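Local coordinates for putative mandelate racemase (Zymomonas mobilis, PDB 2OX4), which probably acts as a magnesium-dependent lyase of the enolase superfamily, related to mandelate racemase, whose natural substrate is not established, at residues E381-Y384 against Q385-Y389; H219-L222 against V223-I226; I73-K76 against L77-T81. One frame throughout, in Å; residues are numbered along the deposited sequence.

The three contacts are local turns and helix segments spread over both domains of an enolase-superfamily subunit. Interaction 2 (219-226) starts the barrel helix that follows the strand ending in the magnesium ligand Glu215; the side chain of Thr220 is about 8 Å from that of Glu215 and about 11 Å from the magnesium ion. Interaction 3 (73-81) ends a helix of the N-terminal domain, its centre about 36 Å from that of interaction 2. Interaction 1 (381-389), where the chain returns to the N-terminal sheet, has its centre about 29 Å from that of interaction 3 and about 41 Å from that of interaction 2. Interactions 1 and 3 both lie away from the magnesium site.

Interaction 1: E381-Y384 against Q385-Y389; sequences EKLY and QISDY
Leu383 O takes two hydrogen bonds where the turn 381-386 runs into strand 387-393. Ser387 OG donates to Leu383 O at 2.7 Å, and Ile386 N donates to the same oxygen at 3.2 Å from the opposite face of the carbonyl plane, lying 72° out of it. The hydroxyl gets there because Ser387 OG lies beside its own backbone N (chi1 -53°), facing back into the turn. One residue earlier, Gln385 N donates to Lys382 O at 2.8 Å, so that successive i to i+3 bonds make a tight, helical-type turn, while Ile386 N adds a weak bond to Lys382 O. CG1 of Ile386 lies against Lys382 O and CA of Leu383. Leu383 and Ser387 are buried, both leaning on Phe11 of strand 5-13.

The tyrosines make a second close patch. CE2 of Tyr384 approaches CE1 of Tyr389 to 3.6 Å, the ring planes inclined at 48°, and the hydroxyl oxygen of Tyr389 lies in the plane of the Tyr384 ring at its edge. Both hydroxyls bond to OE2 of Glu9, and Phe11 meets the two rings.

By contrast, the outer side of the turn is loose and exposed. The amine of Lys382 leads away from the strand, with a long, weak ion pair to Glu354, and the exposed Gln385 is bent at chi2, its CB 3.6 Å from Lys382 O. The chemistry is thus that of a turn closed mainly by main-chain groups and one serine hydroxyl, with paired tyrosines on a shared carboxylate tying it to the N-terminal antiparallel sheet.

Interaction 2: H219-L222 against V223-I226; sequences HTDL and VSAI
Asp221 and Ser224 exchange bonds in both directions, each side chain accepting from the other's main-chain amide, in a capping box that starts helix 222-232 of the enolase-type barrel domain. Ser224 N points at Asp221 OD1 over 3.1 Å, almost straight at 173°, and meets the oxygen nearly along its C-O axis. In return, Asp221 N donates to Ser224 OG at 3.0 Å. Both side chains have their first torsion near +60° (62° for Asp221, 52° for Ser224), which turns Asp221 OD1 and Ser224 OG back to each other's backbone N-H.

The box is held from outside as well: Asp221 OD2 bonds to Gly185 N, and Ser224 OG to Leu183 O. In the second subunit, Glu311 OE1 accepts from Leu222 N. Thr220 lays CB and CG2 against Ser224 OG, while its own hydroxyl, OG1, bonds to Ile243 O. Helical bonding then takes over, with Ala225 N donating to Asp221 O at 2.8 Å. Leu222 and Ile226, one turn apart, lie side by side and point the same way, and Ile226 N donates to Leu222 O at 3.0 Å.

Interaction 3: I73-K76 against L77-T81; sequences IWEK and LFKKT
Glu75 leaves the helix with CG anti to the backbone N (chi1 -177°) and then bends at chi2 (80°), which swings its carboxylate along the helix toward the next turn. Lys79 comes to meet it with a chain folded at chi2 and chi4, laying CG against Glu75 OE2. The result is an i to i+4 salt bridge, Lys79 NZ to Glu75 OE2 at 2.8 Å, in which the amine approaches from above the carboxylate plane. The other oxygen, Glu75 OE1, lies at the edge of the Phe78 ring, 3.8 Å from CD2.

On the neighbouring face, Trp74 and Phe78 cross obliquely: CZ3 of Trp74 sits 3.8 Å from CB of Phe78, and the six-membered ring of the indole and the phenyl ring are inclined at 50°. The indole NE1 bonds to Gly295 O, and Arg272 makes a cation-pi contact with the same side chain, so this face joins the N-terminal domain to the barrel. Ile73 and Leu77 face helices 48-62 and 89-110.

Regular i to i+4 bonds run beneath the side chains, the straightest from Leu77 N to Ile73 O (2.9 Å). At the C-terminal end of helix 70-79, Lys80 N still donates to Lys76 O at 2.8 Å, and Thr81 OG1 closes on Leu77 O at 2.7 Å.

The ion pair is shared across subunit boundaries: Lys79 NZ also bridges to Glu184 of the third subunit, and Glu75 OE1 accepts from His308 NE2 of the fourth. Two carboxylates around one amine probably favour its charged form, and the chemistry implies that an intrahelical pair doubles as a polar junction between three subunits.

Interaction 1: E381-Y384 against Q385-Y389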
ATOM      1  N   GLU C 381      41.345  26.861  29.315  1.00 25.34           N
ATOM      2  CA  GLU C 381      42.491  27.347  28.533  1.00 20.68           C
ATOM      3  C   GLU C 381      43.431  26.220  28.122  1.00 20.57           C
ATOM      4  O   GLU C 381      44.151  26.345  27.132  1.00 21.54           O
ATOM      5  CB  GLU C 381      43.278  28.428  29.286  1.00 25.77           C
ATOM      6  CG  GLU C 381      42.518  29.729  29.512  1.00 42.54           C
ATOM      7  CD  GLU C 381      42.426  30.573  28.257  1.00 67.53           C
ATOM      8  OE1 GLU C 381      41.295  30.804  27.779  1.00 81.69           O
ATOM      9  OE2 GLU C 381      43.482  30.999  27.745  1.00 64.01           O
ATOM     10  N   LYS C 382      43.416  25.129  28.888  1.00 20.24           N
ATOM     11  CA  LYS C 382      44.262  23.962  28.628  1.00 24.25           C
ATOM     12  C   LYS C 382      44.029  23.372  27.233  1.00 27.38           C
ATOM     13  O   LYS C 382      44.938  22.776  26.645  1.00 21.55           O
ATOM     14  CB  LYS C 382      44.001  22.870  29.670  1.00 22.29           C
ATOM     15  CG  LYS C 382      45.250  22.100  30.087  1.00 44.58           C
ATOM     16  CD  LYS C 382      44.923  20.685  30.564  1.00 46.32           C
ATOM     17  CE  LYS C 382      43.736  20.662  31.515  1.00 63.39           C
ATOM     18  NZ  LYS C 382      44.044  21.255  32.852  1.00 65.85           N
ATOM     19  N   LEU C 383      42.813  23.541  26.708  1.00 24.64           N
ATOM     20  CA  LEU C 383      42.458  22.981  25.404  1.00 19.08           C
ATOM     21  C   LEU C 383      43.443  23.312  24.303  1.00 14.95           C
ATOM     22  O   LEU C 383      43.716  22.475  23.453  1.00 17.99           O
ATOM     23  CB  LEU C 383      41.052  23.400  24.982  1.00 20.75           C
ATOM     24  CG  LEU C 383      40.118  22.194  25.047  1.00 28.15           C
ATOM     25  CD1 LEU C 383      39.627  22.037  26.483  1.00 36.04           C
ATOM     26  CD2 LEU C 383      38.980  22.386  24.087  1.00 33.08           C
ATOM     27  N   TYR C 384      44.003  24.521  24.341  1.00 16.32           N
ATOM     28  CA  TYR C 384      44.969  24.968  23.341  1.00 19.23           C
ATOM     29  C   TYR C 384      46.227  24.098  23.321  1.00 24.31           C
ATOM     30  O   TYR C 384      46.868  23.945  22.288  1.00 26.88           O
ATOM     31  CB  TYR C 384      45.334  26.442  23.577  1.00 19.65           C
ATOM     32  CG  TYR C 384      44.192  27.392  23.288  1.00 25.08           C
ATOM     33  CD1 TYR C 384      43.220  27.678  24.260  1.00 27.20           C
ATOM     34  CD2 TYR C 384      44.065  27.989  22.033  1.00 30.52           C
ATOM     35  CE1 TYR C 384      42.158  28.545  23.982  1.00 30.52           C
ATOM     36  CE2 TYR C 384      43.012  28.854  21.750  1.00 27.74           C
ATOM     37  CZ  TYR C 384      42.064  29.126  22.723  1.00 29.84           C
ATOM     38  OH  TYR C 384      41.024  29.977  22.426  1.00 33.53           O
ATOM     39  N   GLN C 385      46.561  23.516  24.466  1.00 19.88           N
ATOM     40  CA  GLN C 385      47.776  22.717  24.596  1.00 20.79           C
ATOM     41  C   GLN C 385      47.538  21.212  24.420  1.00 20.49           C
ATOM     42  O   GLN C 385      48.481  20.445  24.231  1.00 21.01           O
ATOM     43  CB  GLN C 385      48.441  22.994  25.948  1.00 22.60           C
ATOM     44  CG  GLN C 385      49.364  24.212  25.954  1.00 43.85           C
ATOM     45  CD  GLN C 385      50.468  24.133  24.906  1.00 63.95           C
ATOM     46  OE1 GLN C 385      50.412  24.806  23.876  1.00 63.33           O
ATOM     47  NE2 GLN C 385      51.475  23.304  25.167  1.00 75.39           N
ATOM     48  N   ILE C 386      46.282  20.784  24.491  1.00 13.95           N
ATOM     49  CA  ILE C 386      45.958  19.353  24.448  1.00 14.79           C
ATOM     50  C   ILE C 386      45.042  18.999  23.256  1.00 14.87           C
ATOM     51  O   ILE C 386      44.304  18.008  23.295  1.00 16.38           O
ATOM     52  CB  ILE C 386      45.364  18.830  25.784  1.00 16.49           C
ATOM     53  CG1 ILE C 386      44.048  19.552  26.128  1.00 10.64           C
ATOM     54  CG2 ILE C 386      46.381  18.965  26.931  1.00 21.17           C
ATOM     55  CD1 ILE C 386      43.189  18.764  27.087  1.00 18.19           C
ATOM     56  N   SER C 387      45.122  19.811  22.206  1.00 16.13           N
ATOM     57  CA  SER C 387      44.303  19.619  21.006  1.00 15.29           C
ATOM     58  C   SER C 387      45.138  19.835  19.744  1.00 18.32           C
ATOM     59  O   SER C 387      46.101  20.615  19.740  1.00 17.25           O
ATOM     60  CB  SER C 387      43.120  20.605  20.992  1.00 12.49           C
ATOM     61  OG  SER C 387      42.363  20.548  22.191  1.00 16.27           O
ATOM     62  N   ASP C 388      44.752  19.146  18.672  1.00 14.11           N
ATOM     63  CA  ASP C 388      45.031  19.606  17.314  1.00 13.21           C
ATOM     64  C   ASP C 388      44.168  20.833  17.055  1.00 16.32           C
ATOM     65  O   ASP C 388      42.945  20.744  17.053  1.00 15.37           O
ATOM     66  CB  ASP C 388      44.699  18.508  16.286  1.00 12.88           C
ATOM     67  CG  ASP C 388      45.606  17.291  16.410  1.00 24.03           C
ATOM     68  OD1 ASP C 388      45.256  16.223  15.865  1.00 21.35           O
ATOM     69  OD2 ASP C 388      46.670  17.401  17.053  1.00 23.06           O
ATOM     70  N   TYR C 389      44.822  21.965  16.826  1.00 12.84           N
ATOM     71  CA  TYR C 389      44.181  23.287  16.839  1.00 13.67           C
ATOM     72  C   TYR C 389      44.218  23.907  15.446  1.00 18.45           C
ATOM     73  O   TYR C 389      45.269  23.952  14.815  1.00 17.25           O
ATOM     74  CB  TYR C 389      44.905  24.206  17.835  1.00 17.61           C
ATOM     75  CG  TYR C 389      44.455  25.656  17.832  1.00 20.39           C
ATOM     76  CD1 TYR C 389      43.288  26.047  18.491  1.00 17.27           C
ATOM     77  CD2 TYR C 389      45.209  26.642  17.192  1.00 21.90           C
ATOM     78  CE1 TYR C 389      42.881  27.377  18.498  1.00 13.12           C
ATOM     79  CE2 TYR C 389      44.809  27.969  17.197  1.00 21.35           C
ATOM     80  CZ  TYR C 389      43.650  28.332  17.859  1.00 21.28           C
ATOM     81  OH  TYR C 389      43.253  29.651  17.868  1.00 23.42           O
TER
HETATM   82  O   HOH W   1      47.889  22.208  20.963  1.00 50.91           O

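Interaction 2: H219-L222 against V223-I226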
ATOM      1  N   HIS C 219      25.069  -3.663  17.223  1.00 11.36           N
ATOM      2  CA  HIS C 219      25.864  -4.887  17.036  1.00 13.82           C
ATOM      3  C   HIS C 219      25.017  -6.049  16.530  1.00 14.26           C
ATOM      4  O   HIS C 219      25.514  -6.953  15.848  1.00 12.77           O
ATOM      5  CB  HIS C 219      26.503  -5.303  18.366  1.00 11.93           C
ATOM      6  CG  HIS C 219      27.535  -4.346  18.868  1.00 14.25           C
ATOM      7  ND1 HIS C 219      27.772  -4.150  20.212  1.00 21.39           N
ATOM      8  CD2 HIS C 219      28.402  -3.544  18.207  1.00 14.44           C
ATOM      9  CE1 HIS C 219      28.742  -3.264  20.358  1.00 18.78           C
ATOM     10  NE2 HIS C 219      29.136  -2.873  19.158  1.00 17.19           N
ATOM     11  N   THR C 220      23.746  -6.037  16.912  1.00 10.38           N
ATOM     12  CA  THR C 220      22.792  -7.047  16.480  1.00  9.69           C
ATOM     13  C   THR C 220      22.201  -6.637  15.121  1.00 13.87           C
ATOM     14  O   THR C 220      22.476  -5.545  14.617  1.00 10.44           O
ATOM     15  CB  THR C 220      21.657  -7.218  17.522  1.00 11.69           C
ATOM     16  OG1 THR C 220      21.160  -5.929  17.922  1.00 10.82           O
ATOM     17  CG2 THR C 220      22.184  -7.975  18.769  1.00 12.00           C
ATOM     18  N   ASP C 221      21.416  -7.526  14.527  1.00  9.59           N
ATOM     19  CA  ASP C 221      20.536  -7.152  13.422  1.00 11.58           C
ATOM     20  C   ASP C 221      19.105  -7.519  13.786  1.00 15.74           C
ATOM     21  O   ASP C 221      18.867  -7.927  14.909  1.00 16.42           O
ATOM     22  CB  ASP C 221      20.996  -7.798  12.109  1.00 10.53           C
ATOM     23  CG  ASP C 221      20.972  -9.337  12.132  1.00 13.45           C
ATOM     24  OD1 ASP C 221      20.262  -9.960  12.960  1.00 15.10           O
ATOM     25  OD2 ASP C 221      21.667  -9.936  11.275  1.00 14.55           O
ATOM     26  N   LEU C 222      18.179  -7.374  12.844  1.00 14.01           N
ATOM     27  CA  LEU C 222      16.776  -7.680  13.096  1.00 17.07           C
ATOM     28  C   LEU C 222      16.617  -9.041  13.766  1.00 11.12           C
ATOM     29  O   LEU C 222      15.952  -9.164  14.796  1.00 12.51           O
ATOM     30  CB  LEU C 222      15.976  -7.640  11.793  1.00 17.92           C
ATOM     31  CG  LEU C 222      14.508  -8.060  11.885  1.00 26.37           C
ATOM     32  CD1 LEU C 222      13.686  -7.388  10.796  1.00 27.49           C
ATOM     33  CD2 LEU C 222      14.376  -9.573  11.805  1.00 31.65           C
ATOM     34  N   VAL C 223      17.233 -10.060  13.176  1.00 10.02           N
ATOM     35  CA  VAL C 223      16.989 -11.450  13.579  1.00 10.30           C
ATOM     36  C   VAL C 223      17.472 -11.695  15.021  1.00  8.89           C
ATOM     37  O   VAL C 223      16.729 -12.223  15.869  1.00 10.67           O
ATOM     38  CB  VAL C 223      17.672 -12.428  12.591  1.00 15.54           C
ATOM     39  CG1 VAL C 223      17.474 -13.860  13.047  1.00 11.89           C
ATOM     40  CG2 VAL C 223      17.098 -12.221  11.158  1.00 10.17           C
ATOM     41  N   SER C 224      18.700 -11.291  15.304  1.00 10.25           N
ATOM     42  CA  SER C 224      19.205 -11.454  16.667  1.00 11.92           C
ATOM     43  C   SER C 224      18.497 -10.542  17.669  1.00 12.18           C
ATOM     44  O   SER C 224      18.291 -10.939  18.797  1.00 11.43           O
ATOM     45  CB  SER C 224      20.716 -11.267  16.727  1.00  9.28           C
ATOM     46  OG  SER C 224      21.132 -10.061  16.119  1.00 12.01           O
ATOM     47  N   ALA C 225      18.117  -9.331  17.250  1.00  9.95           N
ATOM     48  CA  ALA C 225      17.363  -8.421  18.123  1.00 11.61           C
ATOM     49  C   ALA C 225      16.035  -9.008  18.580  1.00  8.80           C
ATOM     50  O   ALA C 225      15.686  -8.923  19.752  1.00 10.37           O
ATOM     51  CB  ALA C 225      17.126  -7.083  17.435  1.00  9.90           C
ATOM     52  N   ILE C 226      15.300  -9.618  17.652  1.00  7.50           N
ATOM     53  CA  ILE C 226      14.006 -10.222  17.956  1.00  9.79           C
ATOM     54  C   ILE C 226      14.209 -11.395  18.910  1.00  7.45           C
ATOM     55  O   ILE C 226      13.476 -11.548  19.882  1.00 11.42           O
ATOM     56  CB  ILE C 226      13.289 -10.701  16.665  1.00 10.95           C
ATOM     57  CG1 ILE C 226      12.813  -9.500  15.820  1.00  9.44           C
ATOM     58  CG2 ILE C 226      12.119 -11.649  16.972  1.00 10.72           C
ATOM     59  CD1 ILE C 226      12.389  -9.913  14.398  1.00  8.54           C
TER

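Interaction 3: I73-K76 against L77-T81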
ATOM      1  N   ILE C  73      21.701  30.381   7.829  1.00  8.22           N
ATOM      2  CA  ILE C  73      23.002  29.734   7.810  1.00  9.52           C
ATOM      3  C   ILE C  73      22.835  28.205   7.687  1.00  6.27           C
ATOM      4  O   ILE C  73      23.558  27.571   6.927  1.00  7.39           O
ATOM      5  CB  ILE C  73      23.869  30.108   9.036  1.00  9.98           C
ATOM      6  CG1 ILE C  73      24.248  31.607   9.001  1.00 12.66           C
ATOM      7  CG2 ILE C  73      25.138  29.234   9.069  1.00  9.52           C
ATOM      8  CD1 ILE C  73      24.737  32.146  10.360  1.00 13.44           C
ATOM      9  N   TRP C  74      21.883  27.634   8.420  1.00  5.60           N
ATOM     10  CA  TRP C  74      21.636  26.189   8.369  1.00  8.29           C
ATOM     11  C   TRP C  74      21.295  25.822   6.933  1.00 11.15           C
ATOM     12  O   TRP C  74      21.840  24.872   6.394  1.00  7.34           O
ATOM     13  CB  TRP C  74      20.469  25.801   9.291  1.00  8.21           C
ATOM     14  CG  TRP C  74      20.490  24.351   9.770  1.00  6.83           C
ATOM     15  CD1 TRP C  74      20.884  23.894  11.011  1.00  8.15           C
ATOM     16  CD2 TRP C  74      20.074  23.193   9.032  1.00  9.52           C
ATOM     17  NE1 TRP C  74      20.741  22.520  11.083  1.00  7.01           N
ATOM     18  CE2 TRP C  74      20.240  22.068   9.883  1.00  6.49           C
ATOM     19  CE3 TRP C  74      19.565  22.997   7.738  1.00  9.59           C
ATOM     20  CZ2 TRP C  74      19.937  20.759   9.469  1.00  7.84           C
ATOM     21  CZ3 TRP C  74      19.254  21.692   7.324  1.00 10.94           C
ATOM     22  CH2 TRP C  74      19.445  20.592   8.186  1.00 10.46           C
ATOM     23  N   GLU C  75      20.417  26.602   6.308  1.00  8.32           N
ATOM     24  CA  GLU C  75      20.016  26.322   4.930  1.00 10.03           C
ATOM     25  C   GLU C  75      21.172  26.523   3.944  1.00  8.49           C
ATOM     26  O   GLU C  75      21.285  25.782   2.978  1.00  8.96           O
ATOM     27  CB  GLU C  75      18.787  27.159   4.543  1.00  9.94           C
ATOM     28  CG  GLU C  75      18.212  26.891   3.124  1.00  8.90           C
ATOM     29  CD  GLU C  75      17.324  25.631   3.008  1.00 10.77           C
ATOM     30  OE1 GLU C  75      17.211  24.838   3.969  1.00 12.31           O
ATOM     31  OE2 GLU C  75      16.727  25.432   1.919  1.00 12.26           O
ATOM     32  N   LYS C  76      22.017  27.525   4.187  1.00  7.56           N
ATOM     33  CA  LYS C  76      23.233  27.732   3.383  1.00 10.61           C
ATOM     34  C   LYS C  76      24.190  26.539   3.450  1.00 11.17           C
ATOM     35  O   LYS C  76      24.627  26.040   2.421  1.00  9.68           O
ATOM     36  CB  LYS C  76      23.942  29.018   3.825  1.00 10.85           C
ATOM     37  CG  LYS C  76      25.223  29.364   3.062  1.00 14.09           C
ATOM     38  CD  LYS C  76      25.859  30.621   3.668  1.00 18.87           C
ATOM     39  CE  LYS C  76      27.232  30.905   3.082  1.00 35.32           C
ATOM     40  NZ  LYS C  76      27.785  32.191   3.614  1.00 30.82           N
ATOM     41  N   LEU C  77      24.511  26.082   4.656  1.00  7.84           N
ATOM     42  CA  LEU C  77      25.313  24.860   4.817  1.00 11.27           C
ATOM     43  C   LEU C  77      24.668  23.623   4.189  1.00 10.28           C
ATOM     44  O   LEU C  77      25.373  22.751   3.679  1.00  9.70           O
ATOM     45  CB  LEU C  77      25.672  24.621   6.283  1.00  6.89           C
ATOM     46  CG  LEU C  77      26.576  25.737   6.843  1.00  6.03           C
ATOM     47  CD1 LEU C  77      26.912  25.491   8.313  1.00 10.72           C
ATOM     48  CD2 LEU C  77      27.887  25.880   5.999  1.00  8.83           C
ATOM     49  N   PHE C  78      23.337  23.571   4.207  1.00  9.71           N
ATOM     50  CA  PHE C  78      22.588  22.453   3.614  1.00  6.79           C
ATOM     51  C   PHE C  78      22.635  22.532   2.070  1.00  9.36           C
ATOM     52  O   PHE C  78      22.892  21.522   1.407  1.00 10.43           O
ATOM     53  CB  PHE C  78      21.149  22.474   4.156  1.00  6.80           C
ATOM     54  CG  PHE C  78      20.264  21.335   3.667  1.00  9.74           C
ATOM     55  CD1 PHE C  78      20.699  20.013   3.712  1.00 12.61           C
ATOM     56  CD2 PHE C  78      18.979  21.601   3.202  1.00 15.25           C
ATOM     57  CE1 PHE C  78      19.866  18.964   3.259  1.00 16.11           C
ATOM     58  CE2 PHE C  78      18.145  20.558   2.755  1.00 12.66           C
ATOM     59  CZ  PHE C  78      18.591  19.252   2.787  1.00 11.49           C
ATOM     60  N   LYS C  79      22.420  23.733   1.521  1.00  8.92           N
ATOM     61  CA  LYS C  79      22.128  23.910   0.081  1.00  9.19           C
ATOM     62  C   LYS C  79      23.308  24.393  -0.761  1.00 12.95           C
ATOM     63  O   LYS C  79      23.309  24.238  -1.997  1.00 11.28           O
ATOM     64  CB  LYS C  79      20.936  24.858  -0.121  1.00  4.74           C
ATOM     65  CG  LYS C  79      19.586  24.271   0.327  1.00  8.74           C
ATOM     66  CD  LYS C  79      19.162  23.087  -0.544  1.00  9.63           C
ATOM     67  CE  LYS C  79      17.750  22.623  -0.194  1.00 12.68           C
ATOM     68  NZ  LYS C  79      16.707  23.715  -0.322  1.00 12.28           N
ATOM     69  N   LYS C  80      24.302  24.994  -0.114  1.00  6.33           N
ATOM     70  CA  LYS C  80      25.363  25.681  -0.860  1.00 10.87           C
ATOM     71  C   LYS C  80      26.741  25.018  -0.778  1.00 12.41           C
ATOM     72  O   LYS C  80      27.707  25.510  -1.369  1.00 13.40           O
ATOM     73  CB  LYS C  80      25.441  27.170  -0.459  1.00 13.55           C
ATOM     74  CG  LYS C  80      24.174  27.973  -0.790  1.00 18.44           C
ATOM     75  CD  LYS C  80      23.886  27.937  -2.277  1.00 24.36           C
ATOM     76  CE  LYS C  80      22.894  29.007  -2.697  1.00 37.01           C
ATOM     77  NZ  LYS C  80      22.642  28.939  -4.167  1.00 47.66           N
ATOM     78  N   THR C  81      26.826  23.909  -0.050  1.00  7.96           N
ATOM     79  CA  THR C  81      28.078  23.164   0.116  1.00  7.54           C
ATOM     80  C   THR C  81      28.184  22.025  -0.901  1.00 11.77           C
ATOM     81  O   THR C  81      29.239  21.379  -1.023  1.00 11.63           O
ATOM     82  CB  THR C  81      28.176  22.560   1.537  1.00  8.76           C
ATOM     83  OG1 THR C  81      27.005  21.769   1.813  1.00  8.73           O
ATOM     84  CG2 THR C  81      28.315  23.660   2.588  1.00 14.44           C
TER